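Putative endoribonuclease (Klebsiella pneumoniae, PDB 3LYB) is a putative endoribonuclease of the L-PSP family in the YjgF-like clan, probably acting as a hydrolase. Local coordinates at residues G55-F60 / A64-I69; P108-V113 / I141-T146; I24-I29 / R81-S86. All coordinates share one frame; numbering follows the deposited sequence.

Overall arrangement
Contact 1 ties helix 60-85 to the loop leading into it, while contacts 2 and 3 set helices 107-115 and 60-85, respectively, on the mixed sheet. Contact 1 and contact 3 use the same helix, 60-85, near its two ends, and lie on opposite sides of the chain's centre with their own centres about 27 Å apart. Contact 2 sits between them, its centre about 17 Å from that of contact 1 and about 14 Å from that of contact 3. Gln-66 and Ile-69 touch Tyr-109, while strand 141-148 runs beside strand 23-26, with Ala-145 O 2.9 Å from Leu-26 N. A calcium ion lies about 13 Å from the side chain of Ala-64.

Contact 1: G55-F60 / A64-I69; sequences GATGEF and AKQGPI
Gln-66 reaches out from helix 60-85 and holds the loop 55-60 by its amide nitrogen. NE2 donates to the backbone oxygen of Gly-55 over 3.0 Å, with an N-H...O angle of 160°. The acceptor lies close to the plane of the glutamine amide, yet the donor stands above the plane of the Gly-55 carbonyl, so the bond does not follow a lone pair. CG of Gln-66 lies between the backbone N and the carbonyl carbon (chi1 56°), and the chain beyond it is extended, which carries the amide across to the loop. Past the bonded oxygen, NE2 comes within 3.5 Å of Ala-56 CA, and Thr-57 crosses the amide at a slant, its methyl CG2 being 4.1 Å from NE2.

Gly-55, with positive phi, is the C-prime residue of the Schellman motif that ends helix 48-54; the chain then turns through Thr-57 into the next helix. There Thr-57 OG1 accepts from Glu-59 N at 3.3 Å, an ST turn, and Glu-59 takes the N-cap position of helix 60-85. Asp-63 ties this linker to the first turns of the helix: its OD1 accepts from both Thr-57 N and Gln-66 NE2, and its OD2 from Gly-58 N. The glutamine nitrogen is thus gripped twice, which should fix the rotation of the amide, while OE1 has a weak bond to Arg-112.

Nearer the helix start, Ala-64 N donates to Phe-60 O at 3.0 Å, an ordinary helical bond, and Ala-64 CB lies alongside that oxygen at 3.5 Å. The CB bond of Phe-60 leads away from 64-69, and CG anti to the backbone N (chi1 175°) brings the ring part of the way back without close contact; both Phe-60 and Ala-64 pack on Pro-135 of a neighbouring subunit.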
ATOM      1  N   GLY B  55      15.162  -7.515 -31.487  1.00 37.70           N
ATOM      2  CA  GLY B  55      16.350  -7.313 -30.673  1.00 37.84           C
ATOM      3  C   GLY B  55      16.569  -8.414 -29.652  1.00 38.32           C
ATOM      4  O   GLY B  55      17.257  -8.202 -28.650  1.00 37.94           O
ATOM      5  N   ALA B  56      15.992  -9.591 -29.891  1.00 38.57           N
ATOM      6  CA  ALA B  56      16.278 -10.744 -29.040  1.00 39.28           C
ATOM      7  C   ALA B  56      17.788 -11.007 -28.983  1.00 40.14           C
ATOM      8  O   ALA B  56      18.498 -10.823 -29.974  1.00 40.41           O
ATOM      9  CB  ALA B  56      15.536 -11.957 -29.540  1.00 39.12           C
ATOM     10  N   THR B  57      18.295 -11.414 -27.822  1.00 41.28           N
ATOM     11  CA  THR B  57      19.745 -11.570 -27.658  1.00 41.70           C
ATOM     12  C   THR B  57      20.146 -13.033 -27.558  1.00 42.47           C
ATOM     13  O   THR B  57      21.317 -13.366 -27.707  1.00 42.78           O
ATOM     14  CB  THR B  57      20.257 -10.850 -26.401  1.00 41.58           C
ATOM     15  OG1 THR B  57      19.590 -11.394 -25.257  1.00 42.34           O
ATOM     16  CG2 THR B  57      20.010  -9.349 -26.487  1.00 40.01           C
ATOM     17  N   GLY B  58      19.179 -13.899 -27.274  1.00 43.25           N
ATOM     18  CA  GLY B  58      19.463 -15.312 -27.094  1.00 43.87           C
ATOM     19  C   GLY B  58      19.686 -15.660 -25.647  1.00 44.63           C
ATOM     20  O   GLY B  58      19.634 -16.837 -25.288  1.00 44.75           O
ATOM     21  N   GLU B  59      19.952 -14.637 -24.822  1.00 45.43           N
ATOM     22  CA  GLU B  59      20.107 -14.792 -23.362  1.00 45.84           C
ATOM     23  C   GLU B  59      18.766 -15.086 -22.742  1.00 44.94           C
ATOM     24  O   GLU B  59      17.778 -14.414 -23.026  1.00 45.36           O
ATOM     25  CB  GLU B  59      20.571 -13.505 -22.720  1.00 46.38           C
ATOM     26  CG  GLU B  59      22.026 -13.153 -22.829  1.00 50.31           C
ATOM     27  CD  GLU B  59      22.237 -11.691 -22.393  1.00 56.42           C
ATOM     28  OE1 GLU B  59      21.823 -11.328 -21.252  1.00 57.05           O
ATOM     29  OE2 GLU B  59      22.770 -10.889 -23.204  1.00 59.02           O
ATOM     30  N   PHE B  60      18.735 -16.062 -21.858  1.00 43.78           N
ATOM     31  CA  PHE B  60      17.482 -16.487 -21.303  1.00 42.95           C
ATOM     32  C   PHE B  60      16.781 -15.364 -20.520  1.00 42.39           C
ATOM     33  O   PHE B  60      15.612 -15.068 -20.763  1.00 42.60           O
ATOM     34  CB  PHE B  60      17.666 -17.730 -20.430  1.00 43.06           C
ATOM     35  CG  PHE B  60      16.418 -18.134 -19.746  1.00 43.79           C
ATOM     36  CD1 PHE B  60      15.347 -18.653 -20.489  1.00 43.85           C
ATOM     37  CD2 PHE B  60      16.269 -17.923 -18.378  1.00 43.83           C
ATOM     38  CE1 PHE B  60      14.152 -18.998 -19.871  1.00 44.22           C
ATOM     39  CE2 PHE B  60      15.080 -18.265 -17.742  1.00 44.86           C
ATOM     40  CZ  PHE B  60      14.015 -18.805 -18.489  1.00 44.44           C
ATOM     41  N   ALA B  64      13.496 -13.106 -21.444  1.00 32.48           N
ATOM     42  CA  ALA B  64      12.309 -13.190 -20.592  1.00 32.16           C
ATOM     43  C   ALA B  64      11.791 -11.812 -20.197  1.00 32.06           C
ATOM     44  O   ALA B  64      10.594 -11.589 -20.198  1.00 32.40           O
ATOM     45  CB  ALA B  64      12.590 -14.016 -19.357  1.00 32.34           C
ATOM     46  N   LYS B  65      12.700 -10.894 -19.871  1.00 31.74           N
ATOM     47  CA  LYS B  65      12.339  -9.525 -19.508  1.00 31.78           C
ATOM     48  C   LYS B  65      11.864  -8.645 -20.677  1.00 31.97           C
ATOM     49  O   LYS B  65      10.881  -7.916 -20.515  1.00 32.33           O
ATOM     50  CB  LYS B  65      13.496  -8.837 -18.783  1.00 31.94           C
ATOM     51  CG  LYS B  65      13.801  -9.398 -17.413  1.00 31.58           C
ATOM     52  CD  LYS B  65      12.569  -9.358 -16.558  1.00 32.50           C
ATOM     53  CE  LYS B  65      12.881  -9.650 -15.129  1.00 33.99           C
ATOM     54  NZ  LYS B  65      11.616  -9.789 -14.342  1.00 37.14           N
ATOM     55  N   GLN B  66      12.534  -8.711 -21.837  1.00 31.21           N
ATOM     56  CA  GLN B  66      12.162  -7.878 -22.998  1.00 30.11           C
ATOM     57  C   GLN B  66      11.125  -8.509 -23.926  1.00 29.14           C
ATOM     58  O   GLN B  66      10.370  -7.810 -24.615  1.00 28.56           O
ATOM     59  CB  GLN B  66      13.397  -7.405 -23.785  1.00 30.32           C
ATOM     60  CG  GLN B  66      14.323  -8.499 -24.290  1.00 32.15           C
ATOM     61  CD  GLN B  66      15.273  -8.022 -25.399  1.00 33.08           C
ATOM     62  OE1 GLN B  66      15.368  -6.828 -25.710  1.00 32.88           O
ATOM     63  NE2 GLN B  66      15.958  -8.971 -26.013  1.00 31.72           N
ATOM     64  N   GLY B  67      11.073  -9.833 -23.913  1.00 28.55           N
ATOM     65  CA  GLY B  67      10.184 -10.592 -24.789  1.00 27.45           C
ATOM     66  C   GLY B  67       8.749 -10.130 -24.817  1.00 27.32           C
ATOM     67  O   GLY B  67       8.179  -9.954 -25.904  1.00 28.17           O
ATOM     68  N   PRO B  68       8.131  -9.934 -23.636  1.00 26.91           N
ATOM     69  CA  PRO B  68       6.676  -9.707 -23.695  1.00 26.32           C
ATOM     70  C   PRO B  68       6.249  -8.363 -24.307  1.00 26.39           C
ATOM     71  O   PRO B  68       5.312  -8.321 -25.131  1.00 26.72           O
ATOM     72  CB  PRO B  68       6.245  -9.853 -22.235  1.00 26.32           C
ATOM     73  CG  PRO B  68       7.314 -10.776 -21.647  1.00 26.34           C
ATOM     74  CD  PRO B  68       8.574 -10.275 -22.271  1.00 26.53           C
ATOM     75  N   ILE B  69       6.932  -7.282 -23.941  1.00 25.82           N
ATOM     76  CA  ILE B  69       6.606  -5.976 -24.504  1.00 25.47           C
ATOM     77  C   ILE B  69       6.930  -5.910 -26.014  1.00 25.96           C
ATOM     78  O   ILE B  69       6.158  -5.320 -26.789  1.00 26.12           O
ATOM     79  CB  ILE B  69       7.255  -4.825 -23.698  1.00 24.84           C
ATOM     80  CG1 ILE B  69       6.860  -3.451 -24.234  1.00 25.82           C
ATOM     81  CG2 ILE B  69       8.736  -4.942 -23.712  1.00 25.00           C
ATOM     82  CD1 ILE B  69       5.370  -3.251 -24.478  1.00 28.13           C
TER

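Contact 2: P108-V113 / I141-T146; sequences PYYSRV and IEVEAT
The Tyr-110 ring meets strand 141-148 through its CD1-CE1 side, where Ile-141 and Val-143 approach obliquely, neither squarely over a face nor squarely at an edge. Ile-141 puts its CD1 methyl 3.7 Å from ring atom CD1, the two side chains crossing at about a right angle. Farther along the ring, Val-143 CG2 lies 4.0 Å from CE1 and 3.7 Å from OH, touching the phenol end. The CB bond of the tyrosine points toward the strand, and CG anti to the backbone N (chi1 171°) brings this side of the ring to the two aliphatic chains. Phe-101 joins the ring in an edge-to-face pair, and the buried hydroxyl is satisfied by a hydrogen bond with Gln-99 OE1, both partners on strand 94-101.

Ile-141 and Val-143 face the helix by strand alternation, whereas Glu-142 points the other way and Glu-144 makes a salt bridge to Lys-96 of a neighbouring subunit. One face of the sheet is therefore the helix-covered core, the other an interface. Helix 107-115 is the crossover of a beta-alpha-beta unit between the parallel strands 94-101 and 124-129, lying on the sheet as in other members of the YjgF-like clan.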
ATOM      1  N   PRO B 108      10.850   2.680 -24.507  1.00 32.71           N
ATOM      2  CA  PRO B 108      11.988   2.383 -25.382  1.00 33.09           C
ATOM      3  C   PRO B 108      11.821   1.099 -26.201  1.00 33.13           C
ATOM      4  O   PRO B 108      12.254   1.049 -27.346  1.00 34.00           O
ATOM      5  CB  PRO B 108      13.143   2.223 -24.392  1.00 33.56           C
ATOM      6  CG  PRO B 108      12.771   3.139 -23.257  1.00 32.72           C
ATOM      7  CD  PRO B 108      11.289   3.054 -23.146  1.00 32.69           C
ATOM      8  N   TYR B 109      11.211   0.074 -25.627  1.00 33.04           N
ATOM      9  CA  TYR B 109      10.967  -1.166 -26.366  1.00 33.00           C
ATOM     10  C   TYR B 109       9.955  -0.947 -27.477  1.00 33.31           C
ATOM     11  O   TYR B 109      10.166  -1.371 -28.618  1.00 34.30           O
ATOM     12  CB  TYR B 109      10.454  -2.272 -25.447  1.00 32.37           C
ATOM     13  CG  TYR B 109      11.448  -2.720 -24.430  1.00 31.11           C
ATOM     14  CD1 TYR B 109      11.333  -2.325 -23.099  1.00 31.33           C
ATOM     15  CD2 TYR B 109      12.505  -3.533 -24.786  1.00 29.47           C
ATOM     16  CE1 TYR B 109      12.247  -2.749 -22.136  1.00 31.83           C
ATOM     17  CE2 TYR B 109      13.429  -3.962 -23.833  1.00 31.26           C
ATOM     18  CZ  TYR B 109      13.292  -3.569 -22.512  1.00 31.05           C
ATOM     19  OH  TYR B 109      14.199  -3.997 -21.581  1.00 31.42           O
ATOM     20  N   TYR B 110       8.854  -0.302 -27.143  1.00 32.87           N
ATOM     21  CA  TYR B 110       7.822  -0.056 -28.123  1.00 33.40           C
ATOM     22  C   TYR B 110       8.347   0.818 -29.290  1.00 34.43           C
ATOM     23  O   TYR B 110       8.094   0.547 -30.470  1.00 34.58           O
ATOM     24  CB  TYR B 110       6.622   0.617 -27.439  1.00 32.78           C
ATOM     25  CG  TYR B 110       5.614   1.083 -28.430  1.00 30.41           C
ATOM     26  CD1 TYR B 110       4.684   0.188 -28.972  1.00 27.95           C
ATOM     27  CD2 TYR B 110       5.617   2.408 -28.871  1.00 28.71           C
ATOM     28  CE1 TYR B 110       3.760   0.601 -29.923  1.00 26.39           C
ATOM     29  CE2 TYR B 110       4.694   2.839 -29.811  1.00 27.47           C
ATOM     30  CZ  TYR B 110       3.784   1.930 -30.334  1.00 26.80           C
ATOM     31  OH  TYR B 110       2.882   2.362 -31.244  1.00 25.54           O
ATOM     32  N   SER B 111       9.069   1.873 -28.921  1.00 35.14           N
ATOM     33  CA  SER B 111       9.693   2.796 -29.848  1.00 35.72           C
ATOM     34  C   SER B 111      10.647   2.087 -30.820  1.00 35.74           C
ATOM     35  O   SER B 111      10.667   2.415 -31.985  1.00 35.83           O
ATOM     36  CB  SER B 111      10.425   3.891 -29.067  1.00 35.27           C
ATOM     37  OG  SER B 111      11.131   4.746 -29.942  1.00 37.44           O
ATOM     38  N   ARG B 112      11.430   1.124 -30.337  1.00 35.96           N
ATOM     39  CA  ARG B 112      12.277   0.328 -31.225  1.00 35.85           C
ATOM     40  C   ARG B 112      11.377  -0.283 -32.302  1.00 36.13           C
ATOM     41  O   ARG B 112      11.599  -0.080 -33.501  1.00 36.30           O
ATOM     42  CB  ARG B 112      13.053  -0.754 -30.442  1.00 35.14           C
ATOM     43  CG  ARG B 112      13.634  -1.901 -31.301  1.00 33.77           C
ATOM     44  CD  ARG B 112      14.272  -3.036 -30.454  1.00 32.36           C
ATOM     45  NE  ARG B 112      15.347  -2.554 -29.578  1.00 32.21           N
ATOM     46  CZ  ARG B 112      15.838  -3.199 -28.516  1.00 29.94           C
ATOM     47  NH1 ARG B 112      15.387  -4.388 -28.153  1.00 29.75           N
ATOM     48  NH2 ARG B 112      16.805  -2.644 -27.813  1.00 29.24           N
ATOM     49  N   VAL B 113      10.335  -0.982 -31.859  1.00 35.94           N
ATOM     50  CA  VAL B 113       9.419  -1.666 -32.761  1.00 35.97           C
ATOM     51  C   VAL B 113       8.707  -0.720 -33.728  1.00 36.62           C
ATOM     52  O   VAL B 113       8.554  -1.035 -34.915  1.00 36.44           O
ATOM     53  CB  VAL B 113       8.397  -2.498 -31.972  1.00 35.61           C
ATOM     54  CG1 VAL B 113       7.505  -3.301 -32.898  1.00 34.13           C
ATOM     55  CG2 VAL B 113       9.127  -3.431 -31.031  1.00 35.46           C
ATOM     56  N   ILE B 141       0.329  -3.096 -23.748  1.00 27.25           N
ATOM     57  CA  ILE B 141       0.313  -2.047 -24.760  1.00 27.58           C
ATOM     58  C   ILE B 141      -0.964  -2.184 -25.570  1.00 28.33           C
ATOM     59  O   ILE B 141      -1.378  -3.278 -25.894  1.00 29.42           O
ATOM     60  CB  ILE B 141       1.568  -2.136 -25.682  1.00 27.42           C
ATOM     61  CG1 ILE B 141       1.507  -1.123 -26.819  1.00 25.70           C
ATOM     62  CG2 ILE B 141       1.750  -3.554 -26.271  1.00 28.03           C
ATOM     63  CD1 ILE B 141       1.949   0.251 -26.454  1.00 22.88           C
ATOM     64  N   GLU B 142      -1.622  -1.082 -25.860  1.00 29.19           N
ATOM     65  CA  GLU B 142      -2.763  -1.120 -26.756  1.00 30.43           C
ATOM     66  C   GLU B 142      -2.702   0.132 -27.611  1.00 31.14           C
ATOM     67  O   GLU B 142      -2.569   1.238 -27.063  1.00 31.35           O
ATOM     68  CB  GLU B 142      -4.080  -1.163 -25.988  1.00 30.19           C
ATOM     69  CG  GLU B 142      -5.225  -0.604 -26.819  1.00 31.90           C
ATOM     70  CD  GLU B 142      -6.602  -0.963 -26.310  1.00 34.60           C
ATOM     71  OE1 GLU B 142      -6.697  -1.665 -25.283  1.00 34.99           O
ATOM     72  OE2 GLU B 142      -7.603  -0.533 -26.946  1.00 35.56           O
ATOM     73  N   VAL B 143      -2.772  -0.040 -28.936  1.00 31.75           N
ATOM     74  CA  VAL B 143      -2.676   1.103 -29.874  1.00 32.54           C
ATOM     75  C   VAL B 143      -3.959   1.326 -30.637  1.00 33.03           C
ATOM     76  O   VAL B 143      -4.589   0.382 -31.074  1.00 33.37           O
ATOM     77  CB  VAL B 143      -1.544   0.949 -30.908  1.00 32.35           C
ATOM     78  CG1 VAL B 143      -1.463   2.206 -31.772  1.00 33.31           C
ATOM     79  CG2 VAL B 143      -0.223   0.716 -30.231  1.00 31.30           C
ATOM     80  N   GLU B 144      -4.343   2.585 -30.772  1.00 34.12           N
ATOM     81  CA  GLU B 144      -5.514   2.978 -31.547  1.00 35.44           C
ATOM     82  C   GLU B 144      -5.043   3.760 -32.765  1.00 35.32           C
ATOM     83  O   GLU B 144      -4.244   4.671 -32.647  1.00 35.08           O
ATOM     84  CB  GLU B 144      -6.455   3.836 -30.687  1.00 35.77           C
ATOM     85  CG  GLU B 144      -7.703   4.368 -31.398  1.00 37.80           C
ATOM     86  CD  GLU B 144      -8.290   5.602 -30.708  1.00 41.80           C
ATOM     87  OE1 GLU B 144      -8.816   5.450 -29.585  1.00 45.04           O
ATOM     88  OE2 GLU B 144      -8.242   6.727 -31.275  1.00 42.91           O
ATOM     89  N   ALA B 145      -5.544   3.397 -33.930  1.00 36.24           N
ATOM     90  CA  ALA B 145      -5.052   3.961 -35.170  1.00 37.77           C
ATOM     91  C   ALA B 145      -6.126   4.716 -35.918  1.00 38.87           C
ATOM     92  O   ALA B 145      -7.283   4.294 -35.991  1.00 39.67           O
ATOM     93  CB  ALA B 145      -4.454   2.861 -36.060  1.00 37.68           C
ATOM     94  N   THR B 146      -5.736   5.844 -36.478  1.00 40.34           N
ATOM     95  CA  THR B 146      -6.598   6.545 -37.401  1.00 42.44           C
ATOM     96  C   THR B 146      -5.924   6.696 -38.784  1.00 43.53           C
ATOM     97  O   THR B 146      -4.745   7.038 -38.894  1.00 43.28           O
ATOM     98  CB  THR B 146      -7.052   7.873 -36.820  1.00 42.27           C
ATOM     99  OG1 THR B 146      -7.625   7.627 -35.531  1.00 43.28           O
ATOM    100  CG2 THR B 146      -8.104   8.502 -37.704  1.00 42.46           C
TER

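Contact 3: I24-I29 / R81-S86; sequences IFLSGI and RRTVAS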
ATOM      1  N   ILE B  24     -10.442   6.386 -42.064  1.00 48.13           N
ATOM      2  CA  ILE B  24     -10.733   5.077 -41.540  1.00 46.89           C
ATOM      3  C   ILE B  24     -10.273   5.046 -40.096  1.00 46.35           C
ATOM      4  O   ILE B  24      -9.117   5.376 -39.789  1.00 45.86           O
ATOM      5  CB  ILE B  24     -10.016   4.013 -42.341  1.00 47.07           C
ATOM      6  CG1 ILE B  24     -10.571   4.013 -43.766  1.00 46.85           C
ATOM      7  CG2 ILE B  24     -10.149   2.626 -41.676  1.00 46.71           C
ATOM      8  CD1 ILE B  24      -9.564   3.609 -44.778  1.00 47.35           C
ATOM      9  N   PHE B  25     -11.195   4.666 -39.216  1.00 45.45           N
ATOM     10  CA  PHE B  25     -10.932   4.579 -37.792  1.00 44.82           C
ATOM     11  C   PHE B  25     -10.816   3.134 -37.356  1.00 43.85           C
ATOM     12  O   PHE B  25     -11.701   2.338 -37.631  1.00 43.67           O
ATOM     13  CB  PHE B  25     -12.051   5.265 -37.025  1.00 45.28           C
ATOM     14  CG  PHE B  25     -12.142   6.734 -37.287  1.00 47.52           C
ATOM     15  CD1 PHE B  25     -12.894   7.221 -38.357  1.00 50.25           C
ATOM     16  CD2 PHE B  25     -11.475   7.637 -36.468  1.00 49.75           C
ATOM     17  CE1 PHE B  25     -12.975   8.590 -38.613  1.00 50.92           C
ATOM     18  CE2 PHE B  25     -11.547   9.015 -36.711  1.00 51.93           C
ATOM     19  CZ  PHE B  25     -12.300   9.492 -37.788  1.00 52.23           C
ATOM     20  N   LEU B  26      -9.717   2.793 -36.690  1.00 43.24           N
ATOM     21  CA  LEU B  26      -9.585   1.458 -36.111  1.00 42.39           C
ATOM     22  C   LEU B  26     -10.024   1.459 -34.667  1.00 42.14           C
ATOM     23  O   LEU B  26      -9.848   2.435 -33.956  1.00 42.65           O
ATOM     24  CB  LEU B  26      -8.154   0.922 -36.225  1.00 42.14           C
ATOM     25  CG  LEU B  26      -7.810   0.202 -37.529  1.00 41.26           C
ATOM     26  CD1 LEU B  26      -7.677   1.222 -38.629  1.00 42.19           C
ATOM     27  CD2 LEU B  26      -6.534  -0.572 -37.429  1.00 40.31           C
ATOM     28  N   SER B  27     -10.630   0.361 -34.248  1.00 41.67           N
ATOM     29  CA  SER B  27     -10.750   0.063 -32.839  1.00 41.18           C
ATOM     30  C   SER B  27      -9.355  -0.070 -32.249  1.00 40.50           C
ATOM     31  O   SER B  27      -8.430  -0.492 -32.957  1.00 40.59           O
ATOM     32  CB  SER B  27     -11.480  -1.256 -32.674  1.00 41.06           C
ATOM     33  OG  SER B  27     -12.842  -1.081 -32.996  1.00 42.60           O
ATOM     34  N   GLY B  28      -9.197   0.299 -30.970  1.00 39.60           N
ATOM     35  CA  GLY B  28      -7.925   0.075 -30.249  1.00 37.65           C
ATOM     36  C   GLY B  28      -7.572  -1.389 -30.349  1.00 36.49           C
ATOM     37  O   GLY B  28      -8.426  -2.255 -30.186  1.00 36.44           O
ATOM     38  N   ILE B  29      -6.328  -1.683 -30.673  1.00 36.06           N
ATOM     39  CA  ILE B  29      -5.935  -3.084 -30.869  1.00 35.44           C
ATOM     40  C   ILE B  29      -5.041  -3.599 -29.741  1.00 34.96           C
ATOM     41  O   ILE B  29      -4.171  -2.897 -29.251  1.00 33.94           O
ATOM     42  CB  ILE B  29      -5.351  -3.334 -32.287  1.00 35.44           C
ATOM     43  CG1 ILE B  29      -6.512  -3.486 -33.275  1.00 35.49           C
ATOM     44  CG2 ILE B  29      -4.459  -4.609 -32.328  1.00 34.98           C
ATOM     45  CD1 ILE B  29      -6.154  -3.228 -34.727  1.00 36.48           C
ATOM     46  N   ARG B  81      -1.127  -2.921 -39.464  1.00 45.18           N
ATOM     47  CA  ARG B  81      -0.736  -3.089 -40.860  1.00 46.56           C
ATOM     48  C   ARG B  81      -1.710  -3.977 -41.619  1.00 47.48           C
ATOM     49  O   ARG B  81      -2.305  -3.531 -42.592  1.00 48.30           O
ATOM     50  CB  ARG B  81       0.685  -3.617 -40.994  1.00 46.54           C
ATOM     51  CG  ARG B  81       1.329  -3.284 -42.328  1.00 46.75           C
ATOM     52  CD  ARG B  81       2.786  -3.804 -42.433  1.00 47.90           C
ATOM     53  NE  ARG B  81       2.911  -5.266 -42.417  1.00 49.93           N
ATOM     54  CZ  ARG B  81       2.268  -6.104 -43.236  1.00 51.88           C
ATOM     55  NH1 ARG B  81       1.395  -5.652 -44.134  1.00 54.23           N
ATOM     56  NH2 ARG B  81       2.464  -7.406 -43.148  1.00 50.81           N
ATOM     57  N   ARG B  82      -1.912  -5.208 -41.167  1.00 48.51           N
ATOM     58  CA  ARG B  82      -2.799  -6.116 -41.888  1.00 49.99           C
ATOM     59  C   ARG B  82      -4.218  -5.597 -42.048  1.00 50.88           C
ATOM     60  O   ARG B  82      -4.842  -5.809 -43.088  1.00 51.48           O
ATOM     61  CB  ARG B  82      -2.804  -7.510 -41.275  1.00 49.79           C
ATOM     62  CG  ARG B  82      -1.747  -8.382 -41.882  1.00 51.16           C
ATOM     63  CD  ARG B  82      -1.581  -9.674 -41.128  1.00 54.26           C
ATOM     64  NE  ARG B  82      -0.156  -9.975 -40.983  1.00 56.48           N
ATOM     65  CZ  ARG B  82       0.346 -11.047 -40.370  1.00 55.64           C
ATOM     66  NH1 ARG B  82      -0.453 -11.962 -39.832  1.00 54.54           N
ATOM     67  NH2 ARG B  82       1.660 -11.194 -40.299  1.00 54.46           N
ATOM     68  N   THR B  83      -4.729  -4.925 -41.021  1.00 51.86           N
ATOM     69  CA  THR B  83      -6.064  -4.351 -41.069  1.00 52.43           C
ATOM     70  C   THR B  83      -6.082  -3.248 -42.122  1.00 53.26           C
ATOM     71  O   THR B  83      -6.907  -3.258 -43.039  1.00 53.70           O
ATOM     72  CB  THR B  83      -6.457  -3.795 -39.701  1.00 52.54           C
ATOM     73  OG1 THR B  83      -6.167  -4.775 -38.692  1.00 52.54           O
ATOM     74  CG2 THR B  83      -7.945  -3.423 -39.659  1.00 51.92           C
ATOM     75  N   VAL B  84      -5.140  -2.322 -42.016  1.00 54.01           N
ATOM     76  CA  VAL B  84      -5.030  -1.225 -42.968  1.00 55.02           C
ATOM     77  C   VAL B  84      -4.944  -1.733 -44.416  1.00 55.69           C
ATOM     78  O   VAL B  84      -5.394  -1.068 -45.348  1.00 55.74           O
ATOM     79  CB  VAL B  84      -3.826  -0.345 -42.615  1.00 55.02           C
ATOM     80  CG1 VAL B  84      -3.612   0.760 -43.647  1.00 54.88           C
ATOM     81  CG2 VAL B  84      -4.031   0.264 -41.232  1.00 55.25           C
ATOM     82  N   ALA B  85      -4.377  -2.920 -44.585  1.00 56.41           N
ATOM     83  CA  ALA B  85      -4.256  -3.537 -45.890  1.00 57.25           C
ATOM     84  C   ALA B  85      -5.624  -3.991 -46.382  1.00 57.84           C
ATOM     85  O   ALA B  85      -5.954  -3.792 -47.542  1.00 57.98           O
ATOM     86  CB  ALA B  85      -3.277  -4.698 -45.841  1.00 56.93           C
ATOM     87  N   SER B  86      -6.433  -4.555 -45.488  1.00 58.83           N
ATOM     88  CA  SER B  86      -7.766  -5.068 -45.836  1.00 59.88           C
ATOM     89  C   SER B  86      -8.767  -3.944 -46.180  1.00 60.68           C
ATOM     90  O   SER B  86      -9.988  -4.168 -46.251  1.00 61.05           O
ATOM     91  CB  SER B  86      -8.323  -5.955 -44.710  1.00 59.79           C
ATOM     92  OG  SER B  86      -9.138  -5.211 -43.807  1.00 60.14           O
TER
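Leu-26 and Thr-83 meet tip to tip between strand 23-26 and the last turns of helix 60-85. Leu-26 CD2 is 3.9 Å from Thr-83 CG2 and equally close to Thr-83 CB, so a single leucine methyl seats against the apolar branch of the threonine. Thr-83 turns CG2 anti to its own backbone N and leaves OG1 beside that N (chi1 -48°). OG1 is then directed back along the helix, where it hydrogen-bonds with Ser-79 O, and the methyl is left for the sheet. These few atoms form the closer part of the contact, carried by van der Waals packing.

Strand 23-26 runs antiparallel between strands 17-20 and 141-148, and helix 60-85 packs against this part of the sheet, in the alpha-beta layering of the YjgF-like fold. Backbone bonding of Leu-26 with Ala-145 and of Ile-29 with Val-143 keeps the segment 24-29 on its neighbour. Farther along the segment, Ser-27 OG bonds to Ser-125 N of a neighbouring subunit, and the Gly-28 backbone bonds to the same subunit, so one side of this segment serves assembly while Leu-26 serves the helix.

The packing thins at the other leucine branch, CD1, 4.6 Å from Val-84 CG2, and toward Ile-29, whose CD1 only comes to 4.3 Å from Thr-83 OG1; the isoleucine leans mainly on Val-76, Ser-79 and Ile-80, earlier on the same helix. On the solvent side are Arg-82, Ala-85 and Ser-86. Arg-82 NE makes a salt bridge to Glu-78, within the helix and not toward the sheet. Ser-86, the first residue past the helix, folds back to donate from OG to Thr-83 O at 3.1 Å, in the plane of that carbonyl and on a lone pair.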